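Local coordinates for protein adenylate isopentenyltransferase (Humulus lupulus, PDB 3A8T) that transfers an isopentenyl group from dimethylallyl diphosphate to ATP, ADP or AMP, a step in cytokinin biosynthesis, at residues 43-48 and 54-59; 208-213 and 226-231; 242-247 and 261-266. One frame throughout, in Å; residues are numbered along the deposited sequence.

Interaction 1 of 3, residues 43-48 and 54-59; sequences LVLMGA and SRLSID. With PO4 (phosphate ion), chain C.
One methyl group carries all the contacts between 43-48 and 54-59: CD1 of Leu45 meets both Leu56 and Ser57. Its closest approach is to the helix backbone, where Leu45 CD1 lies 3.7 Å from Ser57 N. The CB of Ser57 is 3.8 Å from the same Leu45 CD1, and on the neighbouring residue Leu56 CG stands 4.1 Å from it. Leu45 therefore presses against helix backbone as much as against side chain. Its CB already points at the helix, and chi1 of -55° with chi2 of -160° then places CD1. No hydrogen bond joins the segments, and all three touching residues are buried. Around them, Val134 and Leu178 of the flanking strands touch Leu45, while Trp321 and Leu299 touch Leu56. At the start of the helical segment, Ser54 grips one phosphate oxygen twice: its OG is 2.9 Å and its N 3.2 Å from PO4 O1. The amides of Gly50, Gly52 and Lys53 bind the same ion, which probably came from the crystallisation liquor. Strand 41-46, the glycine-rich loop and helix 53-61 form the P-loop (Walker A) motif, whose residues Gly47 to Ser54 are an established ATP-binding site, occupied here by phosphate.

Interaction 2 of 3, residues 208-213 and 226-231; sequences AEFYSP and TGLRKA. With ATP (adenosine-5'-triphosphate), chain B.
Two different first torsions bring Phe210 and Arg229 together: Phe210 sets CG anti to its own N (chi1 -170°), sending the ring out from the last turn of helix 203-210, whereas Arg229 starts with CG beside its N and then bends at chi3 (53°) to carry the guanidinium back to that ring. The contact joins this helix end to a short 3-10 turn, 228-230, that leads into the ATP-binding residues Lys230 and Ala231. Arg229 NH1 comes within 3.4 Å of Phe210 CE2. Ring and guanidinium planes are 16° apart, and the two groups meet obliquely. The guanidinium is also fixed by charge: NE pairs with Asp217, NH1 with Asp215 and NH2 with Asp238, three salt bridges that restrict its rotation. Further round the ring, Leu228 CD2 lies 4.1 Å from Phe210 CZ, also obliquely, and Leu80 touches both side chains. An alanine in place of Phe210 would remove the ring and is likely to open a gap beside Leu228 and Arg229, leaving the guanidinium without its ring neighbour. Within the turn, the Lys230 N to Gly227 O hydrogen bond of 2.8 Å ties the backbone together, and the positive phi of Gly227 suits a glycine. The far side of the loop faces the nucleotide. Ala231 CB packs 3.8 Å from C2 of the adenine of ATP, and its CA is 3.6 Å from ATP N3. The backbone reads the ribose too, for the O2' hydroxyl of ATP donates a hydrogen bond of 2.7 Å to Lys230 O.

Interaction 3 of 3, residues 242-247 and 261-266; sequences EKFRPG and RGAFEE
The weakly bonded C-terminal end of helix 234-243 and the turn after it pack on the long helix 257-289, bringing Lys243 and Phe244 against Ala263. The evidence is a single methyl: the CB of Ala263 touches both residues, and no hydrogen bond crosses. Lys243 CE lies 4.0 Å from Ala263 CB; with the lysine chain bent at chi3 and chi4, CE and not the ammonium NZ does the touching. From the aromatic side, Phe244 CE2 is 4.2 Å from Ala263 CB. The methyl sits at the ring edge, near the ring plane, and does not lie over a face. Phe244 also meets the Tyr240 ring at about 40°, while Val259 and Arg260, about one turn earlier on the long helix, touch it as well; Ala263 in turn touches Tyr240. Lys243 NZ remains 5.5 Å from Glu266 OE1, too far for a salt bridge, although the opposite charges would probably still attract weakly. Behind the contact, Arg245 folds back on the helix end. Its NE donates a nearly straight bond (173°) to Glu242 O; the carbonyl oxygen lies in the guanidinium plane, while NE itself stands above the carbonyl plane. The same arginine also forms a salt bridge, with NH2 3.1 Å from OE1 of Glu242.

How the interactions relate
Interaction 1 lies nearest the middle of the chain, its centre about 10 Å from the chain centre, against about 17 Å for interaction 2 and about 26 Å for interaction 3. All its touching residues are buried; interaction 2 is partly buried, and interaction 3 is buried apart from a partly exposed Lys243. Chemistry differs too: interaction 1 packs strand on helix beside an anion site, interaction 2 sets a ring against a charged group while the other side of 226-231 reaches the nucleotide, and interaction 3 is apolar packing away from the ATP-binding residues. Interactions 2 and 3 touch, Tyr211 CD2 lying 3.8 Å from Pro246 CD, where the residues following helices 203-210 and 234-243 meet; interaction 1 touches neither.

Interaction 1 of 3, residues 43-48 and 54-59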
loop_
_atom_site.group_PDB
_atom_site.type_symbol
_atom_site.label_atom_id
_atom_site.label_comp_id
_atom_site.label_asym_id
_atom_site.label_seq_id
_atom_site.Cartn_x
_atom_site.Cartn_y
_atom_site.Cartn_z
ATOM N N LEU A 43 -15.578 -7.609 -2.232
ATOM C CA LEU A 43 -15.453 -6.473 -1.347
ATOM C C LEU A 43 -14.186 -5.744 -1.753
ATOM O O LEU A 43 -13.148 -6.386 -1.976
ATOM C CB LEU A 43 -15.363 -6.943 0.095
ATOM C CG LEU A 43 -15.298 -5.892 1.195
ATOM C CD1 LEU A 43 -16.487 -4.890 1.076
ATOM C CD2 LEU A 43 -15.315 -6.651 2.524
ATOM N N VAL A 44 -14.272 -4.427 -1.869
ATOM C CA VAL A 44 -13.125 -3.641 -2.269
ATOM C C VAL A 44 -12.766 -2.621 -1.204
ATOM O O VAL A 44 -13.559 -1.790 -0.861
ATOM C CB VAL A 44 -13.407 -2.940 -3.623
ATOM C CG1 VAL A 44 -12.181 -2.086 -4.062
ATOM C CG2 VAL A 44 -13.789 -3.997 -4.659
ATOM N N LEU A 45 -11.568 -2.723 -0.653
ATOM C CA LEU A 45 -11.142 -1.802 0.387
ATOM C C LEU A 45 -10.204 -0.820 -0.255
ATOM O O LEU A 45 -9.118 -1.206 -0.691
ATOM C CB LEU A 45 -10.448 -2.520 1.580
ATOM C CG LEU A 45 -11.207 -3.667 2.299
ATOM C CD1 LEU A 45 -10.637 -3.887 3.649
ATOM C CD2 LEU A 45 -12.695 -3.418 2.346
ATOM N N MET A 46 -10.650 0.436 -0.305
ATOM C CA MET A 46 -9.951 1.554 -0.909
ATOM C C MET A 46 -9.505 2.696 0.015
ATOM O O MET A 46 -10.035 2.904 1.119
ATOM C CB MET A 46 -10.824 2.163 -1.993
ATOM C CG MET A 46 -10.815 1.405 -3.308
ATOM S SD MET A 46 -11.882 2.239 -4.535
ATOM C CE MET A 46 -13.102 2.616 -3.414
ATOM N N GLY A 47 -8.533 3.452 -0.478
ATOM C CA GLY A 47 -8.004 4.568 0.267
ATOM C C GLY A 47 -6.527 4.794 -0.042
ATOM O O GLY A 47 -5.832 3.930 -0.611
ATOM N N ALA A 48 -6.060 5.982 0.301
ATOM C CA ALA A 48 -4.668 6.322 0.099
ATOM C C ALA A 48 -3.793 5.400 0.959
ATOM O O ALA A 48 -4.296 4.687 1.846
ATOM C CB ALA A 48 -4.413 7.791 0.480
ATOM N N SER A 54 -5.197 -2.667 5.184
ATOM C CA SER A 54 -4.878 -4.048 5.528
ATOM C C SER A 54 -5.484 -4.439 6.874
ATOM O O SER A 54 -6.081 -5.501 7.028
ATOM C CB SER A 54 -3.381 -4.207 5.575
ATOM O OG SER A 54 -2.868 -3.833 4.315
ATOM N N ARG A 55 -5.325 -3.542 7.834
ATOM C CA ARG A 55 -5.832 -3.663 9.209
ATOM C C ARG A 55 -7.301 -4.038 9.182
ATOM O O ARG A 55 -7.763 -5.015 9.806
ATOM C CB ARG A 55 -5.757 -2.293 9.874
ATOM C CG ARG A 55 -5.143 -2.236 11.204
ATOM C CD ARG A 55 -5.933 -2.924 12.281
ATOM N NE ARG A 55 -5.076 -2.876 13.463
ATOM C CZ ARG A 55 -5.381 -3.291 14.680
ATOM N NH1 ARG A 55 -6.566 -3.810 14.948
ATOM N NH2 ARG A 55 -4.464 -3.200 15.616
ATOM N N LEU A 56 -8.043 -3.225 8.447
ATOM C CA LEU A 56 -9.465 -3.412 8.382
ATOM C C LEU A 56 -9.813 -4.754 7.768
ATOM O O LEU A 56 -10.731 -5.431 8.240
ATOM C CB LEU A 56 -10.096 -2.256 7.627
ATOM C CG LEU A 56 -11.582 -2.360 7.387
ATOM C CD1 LEU A 56 -12.329 -2.495 8.632
ATOM C CD2 LEU A 56 -12.023 -1.170 6.684
ATOM N N SER A 57 -9.043 -5.161 6.758
ATOM C CA SER A 57 -9.309 -6.425 6.080
ATOM C C SER A 57 -9.162 -7.565 7.045
ATOM O O SER A 57 -9.914 -8.558 6.965
ATOM C CB SER A 57 -8.386 -6.631 4.884
ATOM O OG SER A 57 -7.037 -6.820 5.234
ATOM N N ILE A 58 -8.209 -7.422 7.968
ATOM C CA ILE A 58 -7.993 -8.450 8.960
ATOM C C ILE A 58 -9.060 -8.395 10.048
ATOM O O ILE A 58 -9.560 -9.402 10.445
ATOM C CB ILE A 58 -6.582 -8.377 9.584
ATOM C CG1 ILE A 58 -5.519 -8.354 8.494
ATOM C CG2 ILE A 58 -6.373 -9.624 10.508
ATOM C CD1 ILE A 58 -5.658 -9.433 7.449
ATOM N N ASP A 59 -9.431 -7.225 10.508
ATOM C CA ASP A 59 -10.495 -7.147 11.501
ATOM C C ASP A 59 -11.802 -7.743 10.976
ATOM O O ASP A 59 -12.502 -8.431 11.679
ATOM C CB ASP A 59 -10.751 -5.691 11.925
ATOM C CG ASP A 59 -9.629 -5.115 12.833
ATOM O OD1 ASP A 59 -8.989 -5.893 13.581
ATOM O OD2 ASP A 59 -9.416 -3.878 12.833
HETATM P P PO4 C . -2.677 0.491 4.173
HETATM O O1 PO4 C . -2.797 -0.981 3.952
HETATM O O2 PO4 C . -1.610 1.032 3.279
HETATM O O3 PO4 C . -3.975 1.154 3.868
HETATM O O4 PO4 C . -2.322 0.751 5.586
#

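Interaction 2 of 3, residues 208-213 and 226-231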
loop_
_atom_site.group_PDB
_atom_site.type_symbol
_atom_site.label_atom_id
_atom_site.label_comp_id
_atom_site.label_asym_id
_atom_site.label_seq_id
_atom_site.Cartn_x
_atom_site.Cartn_y
_atom_site.Cartn_z
ATOM N N ALA A 208 20.109 -0.825 1.590
ATOM C CA ALA A 208 21.544 -0.929 1.317
ATOM C C ALA A 208 21.842 -2.300 0.733
ATOM O O ALA A 208 22.706 -2.431 -0.114
ATOM C CB ALA A 208 22.393 -0.708 2.613
ATOM N N GLU A 209 21.119 -3.320 1.180
ATOM C CA GLU A 209 21.338 -4.688 0.701
ATOM C C GLU A 209 20.702 -4.877 -0.679
ATOM O O GLU A 209 21.175 -5.671 -1.499
ATOM C CB GLU A 209 20.769 -5.698 1.707
ATOM C CG GLU A 209 20.825 -7.153 1.255
ATOM C CD GLU A 209 22.269 -7.737 1.214
ATOM O OE1 GLU A 209 23.095 -7.412 2.114
ATOM O OE2 GLU A 209 22.579 -8.535 0.287
ATOM N N PHE A 210 19.646 -4.117 -0.944
ATOM C CA PHE A 210 18.946 -4.180 -2.228
ATOM C C PHE A 210 19.779 -3.476 -3.328
ATOM O O PHE A 210 19.745 -3.825 -4.532
ATOM C CB PHE A 210 17.620 -3.466 -2.089
ATOM C CG PHE A 210 16.711 -3.651 -3.252
ATOM C CD1 PHE A 210 16.175 -4.931 -3.556
ATOM C CD2 PHE A 210 16.355 -2.570 -4.042
ATOM C CE1 PHE A 210 15.301 -5.107 -4.634
ATOM C CE2 PHE A 210 15.481 -2.736 -5.128
ATOM C CZ PHE A 210 14.956 -3.981 -5.430
ATOM N N TYR A 211 20.551 -2.494 -2.866
ATOM C CA TYR A 211 21.388 -1.686 -3.717
ATOM C C TYR A 211 22.350 -2.498 -4.544
ATOM O O TYR A 211 22.951 -3.446 -4.065
ATOM C CB TYR A 211 22.154 -0.673 -2.869
ATOM C CG TYR A 211 22.892 0.342 -3.693
ATOM C CD1 TYR A 211 22.228 1.424 -4.287
ATOM C CD2 TYR A 211 24.253 0.179 -3.948
ATOM C CE1 TYR A 211 22.907 2.318 -5.107
ATOM C CE2 TYR A 211 24.931 1.047 -4.755
ATOM C CZ TYR A 211 24.271 2.106 -5.322
ATOM O OH TYR A 211 25.021 2.952 -6.061
ATOM N N SER A 212 22.522 -2.077 -5.785
ATOM C CA SER A 212 23.396 -2.762 -6.730
ATOM C C SER A 212 23.939 -1.843 -7.824
ATOM O O SER A 212 23.178 -1.270 -8.597
ATOM C CB SER A 212 22.612 -3.907 -7.361
ATOM O OG SER A 212 23.189 -4.322 -8.558
ATOM N N PRO A 213 25.266 -1.689 -7.904
ATOM C CA PRO A 213 25.815 -0.819 -8.943
ATOM C C PRO A 213 25.555 -1.297 -10.379
ATOM O O PRO A 213 25.867 -0.586 -11.297
ATOM C CB PRO A 213 27.282 -0.757 -8.596
ATOM C CG PRO A 213 27.288 -0.928 -7.068
ATOM C CD PRO A 213 26.314 -2.083 -6.944
ATOM N N THR A 226 11.184 1.022 -13.364
ATOM C CA THR A 226 10.353 -0.111 -13.653
ATOM C C THR A 226 10.229 -1.075 -12.471
ATOM O O THR A 226 11.204 -1.383 -11.803
ATOM C CB THR A 226 10.859 -0.854 -14.937
ATOM O OG1 THR A 226 10.111 -2.069 -15.120
ATOM C CG2 THR A 226 12.311 -1.215 -14.795
ATOM N N GLY A 227 8.987 -1.505 -12.219
ATOM C CA GLY A 227 8.671 -2.473 -11.180
ATOM C C GLY A 227 8.960 -2.049 -9.734
ATOM O O GLY A 227 8.772 -0.859 -9.361
ATOM N N LEU A 228 9.404 -3.033 -8.937
ATOM C CA LEU A 228 9.753 -2.812 -7.531
ATOM C C LEU A 228 10.743 -1.649 -7.348
ATOM O O LEU A 228 10.789 -1.032 -6.305
ATOM C CB LEU A 228 10.342 -4.081 -6.905
ATOM C CG LEU A 228 10.609 -3.962 -5.396
ATOM C CD1 LEU A 228 9.323 -3.634 -4.727
ATOM C CD2 LEU A 228 11.149 -5.221 -4.789
ATOM N N ARG A 229 11.526 -1.334 -8.375
ATOM C CA ARG A 229 12.474 -0.249 -8.224
ATOM C C ARG A 229 11.780 1.133 -8.212
ATOM O O ARG A 229 12.418 2.139 -7.984
ATOM C CB ARG A 229 13.586 -0.366 -9.286
ATOM C CG ARG A 229 14.436 -1.576 -9.053
ATOM C CD ARG A 229 15.756 -1.560 -9.813
ATOM N NE ARG A 229 16.514 -0.343 -9.569
ATOM C CZ ARG A 229 17.194 -0.061 -8.453
ATOM N NH1 ARG A 229 17.261 -0.920 -7.431
ATOM N NH2 ARG A 229 17.721 1.148 -8.314
ATOM N N LYS A 230 10.471 1.155 -8.458
ATOM C CA LYS A 230 9.674 2.375 -8.375
ATOM C C LYS A 230 9.255 2.726 -6.923
ATOM O O LYS A 230 8.905 3.866 -6.668
ATOM C CB LYS A 230 8.365 2.245 -9.153
ATOM C CG LYS A 230 8.531 2.056 -10.637
ATOM C CD LYS A 230 7.168 1.913 -11.278
ATOM C CE LYS A 230 6.714 3.241 -11.814
ATOM N NZ LYS A 230 5.290 3.164 -12.251
ATOM N N ALA A 231 9.274 1.754 -6.008
ATOM C CA ALA A 231 8.859 1.909 -4.611
ATOM C C ALA A 231 9.402 3.150 -3.958
ATOM O O ALA A 231 10.578 3.432 -4.120
ATOM C CB ALA A 231 9.291 0.678 -3.830
HETATM P PG ATP B . 0.372 5.354 -11.307
HETATM O O1G ATP B . -0.195 4.512 -12.408
HETATM O O2G ATP B . 1.992 5.171 -11.336
HETATM O O3G ATP B . 0.030 6.912 -11.552
HETATM P PB ATP B . -1.139 3.651 -9.756
HETATM O O1B ATP B . -2.538 3.940 -9.848
HETATM O O2B ATP B . -0.757 2.713 -10.934
HETATM O O3B ATP B . -0.260 4.983 -9.810
HETATM P PA ATP B . -0.243 3.609 -7.082
HETATM O O1A ATP B . -0.774 4.941 -6.836
HETATM O O2A ATP B . -0.606 2.718 -5.774
HETATM O O3A ATP B . -0.895 2.823 -8.378
HETATM O "O5'" ATP B . 1.382 3.582 -7.132
HETATM C "C5'" ATP B . 1.942 4.654 -7.838
HETATM C "C4'" ATP B . 3.369 4.798 -7.347
HETATM O "O4'" ATP B . 3.348 5.044 -5.936
HETATM C "C3'" ATP B . 4.240 3.528 -7.505
HETATM O "O3'" ATP B . 4.850 3.487 -8.793
HETATM C "C2'" ATP B . 5.247 3.676 -6.352
HETATM O "O2'" ATP B . 6.319 4.459 -6.747
HETATM C "C1'" ATP B . 4.471 4.362 -5.251
HETATM N N9 ATP B . 3.962 3.365 -4.268
HETATM C C8 ATP B . 2.691 2.792 -4.246
HETATM N N7 ATP B . 2.613 1.874 -3.305
HETATM C C5 ATP B . 3.810 1.792 -2.658
HETATM C C6 ATP B . 4.364 1.003 -1.573
HETATM N N6 ATP B . 3.639 0.040 -0.917
HETATM N N1 ATP B . 5.644 1.234 -1.213
HETATM C C2 ATP B . 6.383 2.153 -1.821
HETATM N N3 ATP B . 5.922 2.902 -2.826
HETATM C C4 ATP B . 4.685 2.769 -3.276
#

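Interaction 3 of 3, residues 242-247 and 261-266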
loop_
_atom_site.group_PDB
_atom_site.type_symbol
_atom_site.label_atom_id
_atom_site.label_comp_id
_atom_site.label_asym_id
_atom_site.label_seq_id
_atom_site.Cartn_x
_atom_site.Cartn_y
_atom_site.Cartn_z
ATOM N N GLU A 242 24.741 6.890 -3.841
ATOM C CA GLU A 242 25.560 7.358 -4.944
ATOM C C GLU A 242 26.854 7.875 -4.380
ATOM O O GLU A 242 27.950 7.524 -4.818
ATOM C CB GLU A 242 24.865 8.499 -5.694
ATOM C CG GLU A 242 25.516 8.733 -7.017
ATOM C CD GLU A 242 25.731 7.411 -7.725
ATOM O OE1 GLU A 242 26.840 7.165 -8.241
ATOM O OE2 GLU A 242 24.776 6.612 -7.754
ATOM N N LYS A 243 26.697 8.728 -3.383
ATOM C CA LYS A 243 27.831 9.309 -2.699
ATOM C C LYS A 243 28.413 8.438 -1.618
ATOM O O LYS A 243 29.637 8.369 -1.495
ATOM C CB LYS A 243 27.453 10.671 -2.138
ATOM C CG LYS A 243 27.415 11.735 -3.227
ATOM C CD LYS A 243 27.007 13.077 -2.672
ATOM C CE LYS A 243 25.716 12.961 -1.834
ATOM N NZ LYS A 243 24.701 12.073 -2.518
ATOM N N PHE A 244 27.560 7.754 -0.857
ATOM C CA PHE A 244 28.022 6.895 0.239
ATOM C C PHE A 244 27.617 5.438 0.075
ATOM O O PHE A 244 26.610 4.976 0.631
ATOM C CB PHE A 244 27.497 7.483 1.524
ATOM C CG PHE A 244 27.939 8.892 1.734
ATOM C CD1 PHE A 244 29.254 9.178 2.087
ATOM C CD2 PHE A 244 27.072 9.932 1.572
ATOM C CE1 PHE A 244 29.681 10.482 2.274
ATOM C CE2 PHE A 244 27.501 11.256 1.763
ATOM C CZ PHE A 244 28.807 11.518 2.113
ATOM N N ARG A 245 28.410 4.723 -0.724
ATOM C CA ARG A 245 28.133 3.323 -1.024
ATOM C C ARG A 245 27.994 2.561 0.263
ATOM O O ARG A 245 28.615 2.901 1.243
ATOM C CB ARG A 245 29.243 2.705 -1.899
ATOM C CG ARG A 245 29.502 3.410 -3.255
ATOM C CD ARG A 245 28.207 3.704 -4.054
ATOM N NE ARG A 245 28.403 4.584 -5.216
ATOM C CZ ARG A 245 28.670 4.128 -6.434
ATOM N NH1 ARG A 245 28.760 2.813 -6.600
ATOM N NH2 ARG A 245 28.855 4.963 -7.473
ATOM N N PRO A 246 27.136 1.539 0.283
ATOM C CA PRO A 246 26.888 0.698 1.468
ATOM C C PRO A 246 28.157 0.103 2.162
ATOM O O PRO A 246 28.902 -0.681 1.579
ATOM C CB PRO A 246 25.943 -0.378 0.916
ATOM C CG PRO A 246 25.211 0.368 -0.149
ATOM C CD PRO A 246 26.266 1.137 -0.837
ATOM N N GLY A 247 28.398 0.476 3.412
ATOM C CA GLY A 247 29.571 -0.039 4.079
ATOM C C GLY A 247 30.786 0.872 3.957
ATOM O O GLY A 247 31.807 0.665 4.623
ATOM N N ARG A 261 25.685 13.561 6.516
ATOM C CA ARG A 261 24.518 13.856 7.369
ATOM C C ARG A 261 23.434 14.624 6.587
ATOM O O ARG A 261 22.221 14.358 6.725
ATOM C CB ARG A 261 24.974 14.670 8.587
ATOM C CG ARG A 261 23.879 14.948 9.591
ATOM C CD ARG A 261 24.414 15.807 10.709
ATOM N NE ARG A 261 25.180 15.034 11.681
ATOM C CZ ARG A 261 24.617 14.278 12.621
ATOM N NH1 ARG A 261 23.290 14.221 12.680
ATOM N NH2 ARG A 261 25.375 13.603 13.503
ATOM N N GLY A 262 23.903 15.577 5.776
ATOM C CA GLY A 262 23.019 16.369 4.945
ATOM C C GLY A 262 22.386 15.434 3.897
ATOM O O GLY A 262 21.193 15.524 3.636
ATOM N N ALA A 263 23.150 14.505 3.320
ATOM C CA ALA A 263 22.565 13.652 2.301
ATOM C C ALA A 263 21.557 12.682 2.882
ATOM O O ALA A 263 20.522 12.443 2.303
ATOM C CB ALA A 263 23.648 12.914 1.543
ATOM N N PHE A 264 21.853 12.161 4.055
ATOM C CA PHE A 264 20.951 11.238 4.701
ATOM C C PHE A 264 19.612 11.910 4.983
ATOM O O PHE A 264 18.534 11.414 4.650
ATOM C CB PHE A 264 21.537 10.787 6.024
ATOM C CG PHE A 264 20.836 9.611 6.598
ATOM C CD1 PHE A 264 21.117 8.331 6.108
ATOM C CD2 PHE A 264 19.804 9.786 7.515
ATOM C CE1 PHE A 264 20.391 7.263 6.509
ATOM C CE2 PHE A 264 19.054 8.716 7.925
ATOM C CZ PHE A 264 19.336 7.445 7.428
ATOM N N GLU A 265 19.722 13.047 5.644
ATOM C CA GLU A 265 18.612 13.853 6.044
ATOM C C GLU A 265 17.759 14.182 4.842
ATOM O O GLU A 265 16.548 14.063 4.914
ATOM C CB GLU A 265 19.189 15.105 6.734
ATOM C CG GLU A 265 18.216 16.175 7.185
ATOM C CD GLU A 265 18.943 17.456 7.753
ATOM O OE1 GLU A 265 18.246 18.463 8.092
ATOM O OE2 GLU A 265 20.207 17.448 7.854
ATOM N N GLU A 266 18.395 14.580 3.744
ATOM C CA GLU A 266 17.706 14.932 2.502
ATOM C C GLU A 266 16.957 13.703 1.931
ATOM O O GLU A 266 15.849 13.823 1.440
ATOM C CB GLU A 266 18.709 15.479 1.439
ATOM C CG GLU A 266 18.418 14.956 0.015
ATOM C CD GLU A 266 19.212 15.613 -1.155
ATOM O OE1 GLU A 266 20.412 15.276 -1.372
ATOM O OE2 GLU A 266 18.611 16.455 -1.874
#